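Local atomic coordinates of putative glucoamylase (Bacteroides uniformis, PDB entry 4GL3), a protein that probably hydrolyses glycosidic bonds in glucose-containing saccharides, as a putative glucoamylase of the six-hairpin clan. Residues 195-200 with 269-274; 226-231 with 235-240; 247-252 with 280-285; 287-290 with 295-298; 313-316 with 320-323. All coordinates share one frame; numbering follows the deposited sequence. Where two conformers were deposited one is given.

Interaction 1: 195-200 with 269-274; sequences ECHIVY and ADYEEQ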
# COMPACT_ATOMS: atom_id res chain seq x y z
N GLU A 195 -7.33 -5.70 -0.98
CA GLU A 195 -6.43 -4.67 -0.48
C GLU A 195 -7.13 -3.48 0.13
O GLU A 195 -6.44 -2.61 0.66
CB GLU A 195 -5.51 -4.15 -1.62
CG GLU A 195 -6.21 -3.23 -2.65
CD GLU A 195 -6.82 -3.95 -3.85
OE1 GLU A 195 -7.39 -5.04 -3.68
OE2 GLU A 195 -6.77 -3.38 -4.97
N CYS A 196 -8.47 -3.40 0.07
CA CYS A 196 -9.17 -2.15 0.42
C CYS A 196 -9.72 -2.03 1.84
O CYS A 196 -10.58 -1.21 2.09
CB CYS A 196 -10.35 -2.02 -0.54
SG CYS A 196 -9.91 -2.08 -2.27
N HIS A 197 -9.29 -2.88 2.77
CA HIS A 197 -9.83 -2.89 4.14
C HIS A 197 -9.86 -1.48 4.78
O HIS A 197 -10.85 -1.07 5.47
CB HIS A 197 -8.99 -3.86 4.99
CG HIS A 197 -9.65 -4.32 6.25
ND1 HIS A 197 -8.96 -5.05 7.20
CD2 HIS A 197 -10.92 -4.18 6.72
CE1 HIS A 197 -9.79 -5.35 8.20
NE2 HIS A 197 -10.98 -4.85 7.92
N ILE A 198 -8.79 -0.74 4.52
CA ILE A 198 -8.55 0.56 5.15
C ILE A 198 -9.61 1.59 4.75
O ILE A 198 -9.85 2.57 5.50
CB ILE A 198 -7.12 1.10 4.81
CG1 ILE A 198 -6.71 2.24 5.74
CG2 ILE A 198 -7.01 1.62 3.38
CD1 ILE A 198 -6.27 1.79 7.08
N VAL A 199 -10.23 1.41 3.59
CA VAL A 199 -11.29 2.29 3.20
C VAL A 199 -12.46 2.27 4.20
O VAL A 199 -13.01 3.32 4.54
CB VAL A 199 -11.82 1.96 1.76
CG1 VAL A 199 -12.89 2.99 1.35
CG2 VAL A 199 -10.65 1.93 0.77
N TYR A 200 -12.83 1.07 4.67
CA TYR A 200 -13.91 0.93 5.65
C TYR A 200 -13.49 1.42 7.02
O TYR A 200 -14.29 2.06 7.71
CB TYR A 200 -14.41 -0.51 5.73
CG TYR A 200 -15.28 -0.88 4.55
CD1 TYR A 200 -14.71 -1.30 3.33
CD2 TYR A 200 -16.67 -0.74 4.61
CE1 TYR A 200 -15.52 -1.59 2.22
CE2 TYR A 200 -17.47 -1.03 3.50
CZ TYR A 200 -16.91 -1.45 2.31
OH TYR A 200 -17.74 -1.75 1.21
N ALA A 269 -12.00 -12.18 11.82
CA ALA A 269 -10.66 -12.78 11.76
C ALA A 269 -9.67 -12.23 12.78
O ALA A 269 -9.84 -11.12 13.35
CB ALA A 269 -10.07 -12.62 10.36
N ASP A 270 -8.63 -13.03 12.97
CA ASP A 270 -7.38 -12.60 13.61
C ASP A 270 -6.46 -12.19 12.47
O ASP A 270 -6.01 -13.03 11.68
CB ASP A 270 -6.80 -13.76 14.41
CG ASP A 270 -5.41 -13.49 14.96
OD1 ASP A 270 -4.69 -12.60 14.49
OD2 ASP A 270 -5.03 -14.22 15.86
N TYR A 271 -6.22 -10.89 12.36
CA TYR A 271 -5.55 -10.37 11.17
C TYR A 271 -4.08 -10.70 11.13
O TYR A 271 -3.51 -10.81 10.05
CB TYR A 271 -5.82 -8.88 10.98
CG TYR A 271 -7.26 -8.71 10.53
CD1 TYR A 271 -7.62 -8.92 9.21
CD2 TYR A 271 -8.28 -8.45 11.45
CE1 TYR A 271 -8.95 -8.85 8.80
CE2 TYR A 271 -9.61 -8.36 11.04
CZ TYR A 271 -9.94 -8.57 9.71
OH TYR A 271 -11.26 -8.52 9.31
N GLU A 272 -3.48 -10.93 12.28
CA GLU A 272 -2.10 -11.38 12.30
C GLU A 272 -1.99 -12.78 11.67
O GLU A 272 -1.06 -13.06 10.89
CB GLU A 272 -1.56 -11.42 13.73
CG GLU A 272 -0.06 -11.69 13.80
CD GLU A 272 0.51 -11.52 15.22
OE1 GLU A 272 -0.25 -11.18 16.17
OE2 GLU A 272 1.71 -11.71 15.36
N GLU A 273 -2.90 -13.67 12.04
CA GLU A 273 -3.00 -14.99 11.43
C GLU A 273 -3.23 -14.85 9.91
O GLU A 273 -2.61 -15.55 9.13
CB GLU A 273 -4.14 -15.79 12.05
CG GLU A 273 -4.14 -17.25 11.66
CD GLU A 273 -5.41 -18.03 12.06
OE1 GLU A 273 -6.39 -17.45 12.62
OE2 GLU A 273 -5.44 -19.26 11.80
N GLN A 274 -4.12 -13.95 9.49
CA GLN A 274 -4.42 -13.78 8.08
C GLN A 274 -3.14 -13.45 7.29
O GLN A 274 -2.89 -14.05 6.22
CB GLN A 274 -5.46 -12.66 7.85
CG GLN A 274 -5.74 -12.32 6.36
CD GLN A 274 -6.39 -13.47 5.58
OE1 GLN A 274 -6.95 -14.40 6.18
NE2 GLN A 274 -6.35 -13.39 4.24
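The rings of His197 and Tyr271 meet obliquely, their planes 40° apart and their centroids 5.0 Å from each other, a geometry that is neither a stack nor an edge-to-face pair. One face of the tyrosine ring carries the methyl of Ala269, which sits toward the rim with CB 4.1 Å above the plane. The imidazole brings its CE1 corner to the phenol, and His197 CE1 lies 3.6 Å from Tyr271 CZ. The two side chains approach from opposite directions, His197 CA and Tyr271 CA lying 11.1 Å apart. His197 spans its share with CG anti to the backbone N (chi1 -161°).

Both residues stand at the first turns of helices, 197-205 and 271-288, in the largely helical fold expected of the six-hairpin clan, so the pair joins two helix starts in the buried interior. Asp270, the N-cap of helix 271-288, accepts from Glu273 N at its OD1, 3.2 Å away and well above the carboxylate plane. Polar partners fix the two rings: His197 ND1 bonds to Tyr256 OH and NE2 to Tyr216 OH, while the Tyr271 hydroxyl is held by Asp266. Replacing Tyr271 by an alanine is likely to open a gap beside the imidazole and leave Asp266 OD2 without the phenol hydroxyl. Tyr271 also packs on Tyr216 of helix 213-220 and on Leu239 of the neighbouring hairpin.

Interaction 2: 226-231 with 235-240; sequences FLNGRE and IKLPLG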
# COMPACT_ATOMS: atom_id res chain seq x y z
N PHE A 226 -14.65 -13.24 0.79
CA PHE A 226 -14.47 -12.87 2.19
C PHE A 226 -14.17 -14.09 3.08
O PHE A 226 -13.00 -14.45 3.20
CB PHE A 226 -15.61 -11.98 2.72
CG PHE A 226 -15.29 -11.33 4.04
CD1 PHE A 226 -14.27 -10.39 4.11
CD2 PHE A 226 -15.93 -11.71 5.20
CE1 PHE A 226 -13.93 -9.82 5.31
CE2 PHE A 226 -15.58 -11.16 6.42
CZ PHE A 226 -14.58 -10.20 6.47
N LEU A 227 -15.14 -14.72 3.70
CA LEU A 227 -14.82 -15.83 4.60
C LEU A 227 -14.26 -16.97 3.76
O LEU A 227 -14.80 -17.29 2.71
CB LEU A 227 -16.02 -16.32 5.42
CG LEU A 227 -16.61 -15.36 6.49
CD1 LEU A 227 -17.73 -16.06 7.27
CD2 LEU A 227 -15.53 -14.87 7.45
N ASN A 228 -13.12 -17.53 4.20
CA ASN A 228 -12.49 -18.62 3.50
C ASN A 228 -12.38 -19.80 4.47
O ASN A 228 -13.21 -20.71 4.48
CB ASN A 228 -11.13 -18.16 2.93
CG ASN A 228 -10.47 -19.20 2.04
OD1 ASN A 228 -10.60 -20.38 2.29
ND2 ASN A 228 -9.78 -18.75 0.97
N GLY A 229 -11.37 -19.78 5.33
CA GLY A 229 -11.22 -20.87 6.31
C GLY A 229 -10.74 -22.18 5.72
O GLY A 229 -10.68 -23.16 6.43
N ARG A 230 -10.40 -22.24 4.43
CA ARG A 230 -9.94 -23.54 3.88
C ARG A 230 -8.44 -23.72 4.16
O ARG A 230 -7.74 -22.78 4.56
CB ARG A 230 -10.22 -23.64 2.38
CG ARG A 230 -11.69 -23.41 1.96
CD ARG A 230 -11.81 -23.30 0.43
NE ARG A 230 -13.13 -22.88 -0.01
CZ ARG A 230 -13.57 -21.63 0.01
NH1 ARG A 230 -12.77 -20.69 0.49
NH2 ARG A 230 -14.80 -21.32 -0.41
N GLU A 231 -7.94 -24.91 3.91
CA GLU A 231 -6.55 -25.23 4.16
C GLU A 231 -5.78 -25.32 2.82
O GLU A 231 -6.25 -25.91 1.85
CB GLU A 231 -6.50 -26.57 4.89
CG GLU A 231 -5.22 -26.85 5.62
CD GLU A 231 -5.35 -28.11 6.46
OE1 GLU A 231 -6.07 -28.04 7.47
OE2 GLU A 231 -4.77 -29.16 6.09
N ILE A 235 -2.03 -25.09 5.72
CA ILE A 235 -2.22 -23.80 6.42
C ILE A 235 -3.65 -23.25 6.25
O ILE A 235 -4.15 -23.09 5.13
CB ILE A 235 -1.19 -22.75 5.93
CG1 ILE A 235 0.26 -23.30 6.09
CG2 ILE A 235 -1.35 -21.43 6.67
CD1 ILE A 235 1.28 -22.72 5.12
N LYS A 236 -4.29 -22.92 7.37
CA LYS A 236 -5.64 -22.43 7.39
C LYS A 236 -5.58 -20.94 6.99
O LYS A 236 -4.85 -20.17 7.62
CB LYS A 236 -6.22 -22.61 8.80
CG LYS A 236 -7.74 -22.67 8.87
CD LYS A 236 -8.31 -22.05 10.15
CE LYS A 236 -8.43 -20.53 10.03
NZ LYS A 236 -8.91 -19.85 11.27
N LEU A 237 -6.34 -20.55 5.96
CA LEU A 237 -6.42 -19.16 5.51
C LEU A 237 -7.78 -18.55 5.91
O LEU A 237 -8.80 -18.92 5.31
CB LEU A 237 -6.25 -19.09 3.97
CG LEU A 237 -6.28 -17.72 3.28
CD1 LEU A 237 -5.15 -16.80 3.76
CD2 LEU A 237 -6.25 -17.91 1.76
N PRO A 238 -7.81 -17.63 6.91
CA PRO A 238 -9.13 -17.13 7.40
C PRO A 238 -10.00 -16.49 6.33
O PRO A 238 -11.20 -16.79 6.26
CB PRO A 238 -8.74 -16.12 8.48
CG PRO A 238 -7.39 -16.59 8.98
CD PRO A 238 -6.70 -17.19 7.77
N LEU A 239 -9.40 -15.65 5.51
CA LEU A 239 -10.10 -14.82 4.54
C LEU A 239 -9.46 -14.85 3.13
O LEU A 239 -8.27 -15.16 2.95
CB LEU A 239 -10.14 -13.36 5.03
CG LEU A 239 -10.70 -13.01 6.44
CD1 LEU A 239 -10.45 -11.52 6.76
CD2 LEU A 239 -12.18 -13.39 6.54
N GLY A 240 -10.25 -14.47 2.13
CA GLY A 240 -9.70 -14.15 0.82
C GLY A 240 -10.09 -15.16 -0.27
O GLY A 240 -10.69 -16.22 -0.01
O HOH W 1 -13.10 -17.72 -0.12
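Phe226 and Leu239, side by side at one end of the antiparallel hairpin of strands 227-232 and 235-239, make its main apolar contact: Leu239 CD2 lies over the centre of the phenyl face, 4.0 Å from the centroid, a CH-pi contact. The same methyl touches Leu227 CD2 at 3.8 Å.

Backbone bonds hold the strands, whose short axes run 177° apart. Gly240 N gives to Phe226 O and Leu237 N to Arg230 O, the latter at 3.0 Å. Between them the ladder is irregular: Asn228 N bonds to Pro238 O, whereas Gly229 N reaches Leu237 O at 2.7 Å and makes a weak second bond to Pro238 O. The positive phi of Gly229 favours glycine at this point.

Side-chain polarity gathers on Asn228. A chi1 of -173° carries the amide across the strands, where Asn228 ND2 gives to Gly240 O at 2.9 Å, from above the carbonyl plane, and also bonds to Tyr232 OH. OD1 accepts from Arg230 N at 2.8 Å, closing an Asx turn, and weakly from Arg230 NH1. A water that accepts from Arg230 NH1 also lies 2.8 Å from Gly240 O. A leucine at Asn228 would probably strip Arg230 N of its acceptor, and Gly240 O and Tyr232 OH of their amide partner.

Helix 271-288 packs against the hairpin: Gln274 bonds to Leu239 N, Ile281 touches Leu237, and Tyr271 meets Leu239. Phe226 turns instead toward Trp220 of helix 213-220 and Tyr268.

Interaction 3: 247-252 with 280-285; sequences GPLFFT and LINRAY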
# COMPACT_ATOMS: atom_id res chain seq x y z
N GLY A 247 -5.10 -14.59 -3.06
CA GLY A 247 -4.91 -13.56 -4.06
C GLY A 247 -3.45 -13.12 -4.15
O GLY A 247 -2.56 -13.69 -3.52
N PRO A 248 -3.21 -12.11 -4.97
CA PRO A 248 -1.90 -11.44 -5.00
C PRO A 248 -1.46 -10.98 -3.60
O PRO A 248 -2.30 -10.49 -2.77
CB PRO A 248 -2.14 -10.22 -5.90
CG PRO A 248 -3.49 -10.41 -6.54
CD PRO A 248 -4.27 -11.38 -5.70
N LEU A 249 -0.17 -11.16 -3.30
CA LEU A 249 0.33 -10.96 -1.91
C LEU A 249 0.22 -9.50 -1.45
O LEU A 249 0.20 -9.26 -0.24
CB LEU A 249 1.73 -11.56 -1.69
CG LEU A 249 2.18 -11.80 -0.24
CD1 LEU A 249 1.15 -12.56 0.64
CD2 LEU A 249 3.51 -12.52 -0.24
N PHE A 250 0.11 -8.53 -2.37
CA PHE A 250 -0.02 -7.14 -1.93
C PHE A 250 -1.29 -6.85 -1.11
O PHE A 250 -1.38 -5.81 -0.47
CB PHE A 250 0.10 -6.12 -3.09
CG PHE A 250 -1.20 -5.88 -3.86
CD1 PHE A 250 -1.58 -6.74 -4.90
CD2 PHE A 250 -2.04 -4.81 -3.55
CE1 PHE A 250 -2.75 -6.52 -5.64
CE2 PHE A 250 -3.21 -4.57 -4.30
CZ PHE A 250 -3.57 -5.44 -5.32
N PHE A 251 -2.28 -7.75 -1.15
CA PHE A 251 -3.42 -7.62 -0.27
C PHE A 251 -3.00 -7.56 1.24
O PHE A 251 -3.72 -6.99 2.04
CB PHE A 251 -4.42 -8.78 -0.45
CG PHE A 251 -5.18 -8.81 -1.79
CD1 PHE A 251 -5.03 -7.84 -2.76
CD2 PHE A 251 -6.05 -9.89 -2.05
CE1 PHE A 251 -5.75 -7.90 -3.95
CE2 PHE A 251 -6.76 -9.96 -3.22
CZ PHE A 251 -6.64 -8.94 -4.16
N THR A 252 -1.84 -8.12 1.60
CA THR A 252 -1.33 -8.06 3.00
C THR A 252 -0.47 -6.82 3.27
O THR A 252 0.06 -6.67 4.37
CB THR A 252 -0.51 -9.32 3.36
OG1 THR A 252 0.73 -9.30 2.63
CG2 THR A 252 -1.34 -10.57 3.03
N LEU A 280 2.60 -17.33 3.84
CA LEU A 280 3.24 -18.67 3.85
C LEU A 280 2.64 -19.56 2.78
O LEU A 280 3.31 -20.35 2.17
CB LEU A 280 3.15 -19.32 5.23
CG LEU A 280 4.04 -18.66 6.30
CD1 LEU A 280 4.07 -19.47 7.59
CD2 LEU A 280 5.45 -18.49 5.77
N ILE A 281 1.35 -19.39 2.52
CA ILE A 281 0.69 -20.08 1.41
C ILE A 281 1.26 -19.65 0.03
O ILE A 281 1.52 -20.50 -0.82
CB ILE A 281 -0.83 -19.89 1.50
CG1 ILE A 281 -1.39 -20.70 2.69
CG2 ILE A 281 -1.51 -20.27 0.18
CD1 ILE A 281 -2.79 -20.23 3.13
N ASN A 282 1.44 -18.35 -0.17
CA ASN A 282 2.03 -17.81 -1.41
C ASN A 282 3.44 -18.40 -1.62
O ASN A 282 3.79 -18.94 -2.70
CB ASN A 282 2.02 -16.27 -1.30
CG ASN A 282 2.26 -15.57 -2.62
OD1 ASN A 282 3.42 -15.46 -3.05
ND2 ASN A 282 1.19 -15.03 -3.24
N ARG A 283 4.23 -18.40 -0.55
CA ARG A 283 5.52 -19.05 -0.57
C ARG A 283 5.44 -20.54 -0.84
O ARG A 283 6.22 -21.06 -1.63
CB ARG A 283 6.28 -18.79 0.74
CG ARG A 283 7.61 -19.51 0.83
CD ARG A 283 8.30 -19.23 2.16
NE ARG A 283 9.55 -19.96 2.33
CZ ARG A 283 9.64 -21.18 2.85
NH1 ARG A 283 8.55 -21.82 3.25
NH2 ARG A 283 10.81 -21.77 3.00
N ALA A 284 4.53 -21.25 -0.16
CA ALA A 284 4.40 -22.70 -0.35
C ALA A 284 4.02 -23.01 -1.80
O ALA A 284 4.52 -23.99 -2.38
CB ALA A 284 3.40 -23.35 0.63
N TYR A 285 3.15 -22.18 -2.39
CA TYR A 285 2.80 -22.37 -3.79
C TYR A 285 4.08 -22.32 -4.65
O TYR A 285 4.29 -23.17 -5.53
CB TYR A 285 1.76 -21.36 -4.30
CG TYR A 285 1.57 -21.45 -5.80
CD1 TYR A 285 0.68 -22.35 -6.34
CD2 TYR A 285 2.35 -20.71 -6.66
CE1 TYR A 285 0.52 -22.47 -7.72
CE2 TYR A 285 2.22 -20.83 -8.02
CZ TYR A 285 1.30 -21.70 -8.55
OH TYR A 285 1.19 -21.83 -9.90
O HOH W 2 -1.43 -16.19 -2.53
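Leu249 meets Asn282 where the loop that follows the 227-239 hairpin packs against the later helix 271-288, a buried loop-to-helix contact in this mainly helical fold.

From Asn282 CB outward, the side chain passes the leucine in steps. CB lies 4.2 Å from Leu249 CD2. The amide carbon CG comes next, 4.1 Å from the same methyl; chi1 near 180° (-166°) swings the amide off the helix toward the loop. At the tip the two branches part. OD1 brushes Leu249 CD2 but takes its hydrogen bond from Leu303 N, which fixes the rotation of the amide. ND2 lies 3.8 Å from Leu249 CB, and the two side chains cross at a slant with only van der Waals contact.

The backbone of Leu249 pairs with Leu303 too, so residue 303 links both partners. Thr252 OG1 and Thr252 N both give to Leu249 O, closing a single turn. His278, one turn before Asn282, also bonds to Gly247 O. A water links the segments as well, donating to Gly247 O at 2.9 Å and accepting from Asn282 ND2 at 3.0 Å, a bridge between two atoms that lie 4.0 Å apart.

Interaction 4: 287-290 with 295-298; sequences IDNP and GYGE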
# COMPACT_ATOMS: atom_id res chain seq x y z
N ILE A 287 7.17 -22.85 -3.81
CA ILE A 287 8.02 -24.00 -3.56
C ILE A 287 7.44 -25.23 -4.25
O ILE A 287 8.16 -25.99 -4.86
CB ILE A 287 8.24 -24.27 -2.05
CG1 ILE A 287 9.02 -23.10 -1.43
CG2 ILE A 287 8.96 -25.60 -1.82
CD1 ILE A 287 9.06 -23.13 0.09
N ASP A 288 6.12 -25.42 -4.17
CA ASP A 288 5.47 -26.50 -4.91
C ASP A 288 5.75 -26.39 -6.43
O ASP A 288 6.04 -27.38 -7.07
CB ASP A 288 3.95 -26.50 -4.68
CG ASP A 288 3.28 -27.74 -5.24
OD1 ASP A 288 3.79 -28.84 -5.00
OD2 ASP A 288 2.25 -27.62 -5.92
N ASN A 289 5.68 -25.16 -6.97
CA ASN A 289 5.98 -24.88 -8.38
C ASN A 289 5.24 -25.83 -9.32
O ASN A 289 5.85 -26.52 -10.13
CB ASN A 289 7.48 -24.96 -8.63
CG ASN A 289 7.89 -24.38 -9.99
OD1 ASN A 289 7.16 -23.63 -10.62
ND2 ASN A 289 9.09 -24.72 -10.41
N PRO A 290 3.91 -25.89 -9.21
CA PRO A 290 3.21 -26.90 -10.01
C PRO A 290 3.34 -26.70 -11.52
O PRO A 290 3.25 -27.68 -12.24
CB PRO A 290 1.75 -26.77 -9.57
CG PRO A 290 1.63 -25.42 -8.94
CD PRO A 290 3.00 -25.03 -8.43
N GLY A 295 13.54 -21.67 -11.48
CA GLY A 295 13.99 -20.94 -10.28
C GLY A 295 13.02 -20.72 -9.12
O GLY A 295 13.42 -20.24 -8.10
N TYR A 296 11.75 -21.07 -9.27
CA TYR A 296 10.78 -20.91 -8.19
C TYR A 296 11.22 -21.77 -7.01
O TYR A 296 11.56 -22.94 -7.19
CB TYR A 296 9.39 -21.39 -8.62
CG TYR A 296 8.53 -20.41 -9.37
CD1 TYR A 296 9.06 -19.44 -10.20
CD2 TYR A 296 7.16 -20.52 -9.31
CE1 TYR A 296 8.22 -18.54 -10.89
CE2 TYR A 296 6.32 -19.66 -10.00
CZ TYR A 296 6.85 -18.67 -10.80
OH TYR A 296 5.98 -17.84 -11.48
N GLY A 297 11.19 -21.23 -5.79
CA GLY A 297 11.77 -21.97 -4.64
C GLY A 297 11.85 -21.15 -3.37
O GLY A 297 11.30 -20.06 -3.28
N GLU A 298 12.56 -21.69 -2.39
CA GLU A 298 12.72 -21.05 -1.08
C GLU A 298 13.42 -19.71 -1.19
O GLU A 298 13.16 -18.82 -0.39
CB GLU A 298 13.54 -21.96 -0.15
CG GLU A 298 12.78 -23.24 0.16
CD GLU A 298 13.56 -24.19 1.03
OE1 GLU A 298 14.57 -23.75 1.62
OE2 GLU A 298 13.14 -25.37 1.12
O HOH W 3 10.60 -25.14 -6.14
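Asn289 and Tyr296 form the closer part of this contact, with the amide oxygen Asn289 OD1 3.4 Å from Tyr296 CD2. The two side chains run roughly perpendicular, and the amide and ring planes are 31° apart. The amide carbon also lies against the start of the tyrosine, Asn289 CG to Tyr296 CB being 3.6 Å. The amide extends toward the ring, and its ND2 bonds to Tyr293 O. At the far end the Tyr296 hydroxyl reaches Asp320 OD1, so the buried ring is held by more than the asparagine.

Asn289 is the first residue beyond helix 271-288, its phi positive, and the chain turns there into the loop that brings 295-298 back beside the helix end. Ile287 and Gly297 approach most closely in the backbone, their CA atoms 4.4 Å apart. A water donates to Ile287 O at 2.9 Å and to Tyr296 O at 2.6 Å, tying the last helical turn to the returning loop.

The side chains at the Ile287 end meet at longer distances and beside the solvent, where Glu298 is exposed. There Ile287 CD1 lies 3.7 Å from Glu298 CG, and Ile287 CG1 passes Gly297 C at 3.9 Å. Glu298 also packs on Arg283.

Interaction 5: 313-316 with 320-323; sequences SAHS and DRGV
A tight loop after the short strand 313-314 brings His315 against Arg321 and Val323, with Ala314 at the centre of an inverse gamma turn. The imidazole lies between two partners: Val323 CB stands over one face, 3.9 Å from the ring centroid and 17° off the normal in a CH-pi contact, and Ser313 O lies above the opposite face, toward the rim. With CG anti to the carbonyl carbon (chi1 -47°), the ring is turned to this position, and its ND1 bonds to Thr304 O.

Arg321 was modelled in two conformers, so its contacts are less certain. In one of them Arg321 CG comes to the ring edge, in plane, 3.7 Å from His315 CD2. Farther out its guanidinium lays a face over the serine hydroxyl, with Ser313 OG 3.4 Å from Arg321 CZ, and Arg321 NE bonds to Asn319 OD1. The guanidinium plane stands 71° from that of the imidazole. Asn319 ND2 bonds to Ser313 OG. The carboxylate of Asp320 accepts a weak bond from Gly322 N, 3.4 Å from Asp320 OD1.

Strand 313-314 pairs with strand 305-306, whose Ser306 touches both His315 and Val323. Asp320 also bonds to Tyr285 of helix 271-288 and to Tyr296 of the loop that follows it.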
# COMPACT_ATOMS: atom_id res chain seq x y z
N SER A 313 -0.08 -7.87 -15.03
CA SER A 313 -1.14 -8.77 -14.58
C SER A 313 -1.11 -8.98 -13.07
O SER A 313 -0.06 -8.82 -12.44
CB SER A 313 -1.02 -10.11 -15.31
OG SER A 313 -2.21 -10.85 -15.14
N ALA A 314 -2.26 -9.34 -12.49
CA ALA A 314 -2.42 -9.55 -11.04
C ALA A 314 -1.98 -10.99 -10.68
O ALA A 314 -2.80 -11.89 -10.41
CB ALA A 314 -3.85 -9.23 -10.60
N HIS A 315 -0.67 -11.19 -10.71
CA HIS A 315 -0.12 -12.56 -10.54
C HIS A 315 -0.48 -13.09 -9.15
O HIS A 315 -0.53 -12.32 -8.17
CB HIS A 315 1.40 -12.62 -10.72
CG HIS A 315 1.90 -11.91 -11.92
ND1 HIS A 315 2.53 -10.69 -11.85
CD2 HIS A 315 1.85 -12.23 -13.24
CE1 HIS A 315 2.84 -10.29 -13.07
NE2 HIS A 315 2.44 -11.21 -13.93
N SER A 316 -0.72 -14.39 -9.07
CA SER A 316 -1.02 -15.04 -7.80
C SER A 316 -0.97 -16.55 -8.03
O SER A 316 -0.79 -17.03 -9.18
CB SER A 316 -2.43 -14.61 -7.30
OG SER A 316 -3.43 -15.35 -8.00
N ASP A 320 -0.60 -17.58 -12.34
CA ASP A 320 0.84 -17.72 -12.27
C ASP A 320 1.35 -17.77 -13.70
O ASP A 320 1.06 -18.72 -14.40
CB ASP A 320 1.19 -18.99 -11.53
CG ASP A 320 2.69 -19.24 -11.43
OD1 ASP A 320 3.51 -18.31 -11.60
OD2 ASP A 320 3.05 -20.40 -11.18
N ARG A 321 2.10 -16.75 -14.10
CA ARG A 321 2.57 -16.57 -15.48
C ARG A 321 4.09 -16.65 -15.59
O ARG A 321 4.67 -16.27 -16.61
CB ARG A 321 2.11 -15.21 -16.01
CG ARG A 321 0.68 -14.86 -15.63
CD ARG A 321 0.03 -13.89 -16.60
NE ARG A 321 -1.42 -14.02 -16.53
CZ ARG A 321 -2.27 -13.42 -17.34
NH1 ARG A 321 -1.83 -12.63 -18.30
NH2 ARG A 321 -3.57 -13.58 -17.16
N GLY A 322 4.75 -17.11 -14.52
CA GLY A 322 6.22 -17.28 -14.48
C GLY A 322 6.99 -16.08 -13.95
O GLY A 322 8.22 -16.08 -13.98
N VAL A 323 6.26 -15.07 -13.47
CA VAL A 323 6.79 -13.77 -13.04
C VAL A 323 6.84 -13.75 -11.50
O VAL A 323 5.83 -13.96 -10.83
CB VAL A 323 5.90 -12.60 -13.57
CG1 VAL A 323 6.37 -11.23 -13.05
CG2 VAL A 323 5.81 -12.64 -15.11

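In the fold
Followed from the N terminus, the chain enters interaction 1 at 195-200 and completes it at 269-274, closing a long loop. Interaction 2, the hairpin 226-240, falls wholly within that loop and packs on helix 271-288. Interaction 3 opens inside the same loop at 247-252 but ends at 280-285, so it crosses interaction 1. Interactions 4 and 5 follow in series as short local closures, the first where helix 271-288 ends, the second beyond strand 313-314. Helix 271-288 supplies a segment to interactions 1, 3 and 4. Asp320 of interaction 5 joins the later contacts through Tyr285 and Tyr296, while 247-252 touches both Glu195 and 315-316.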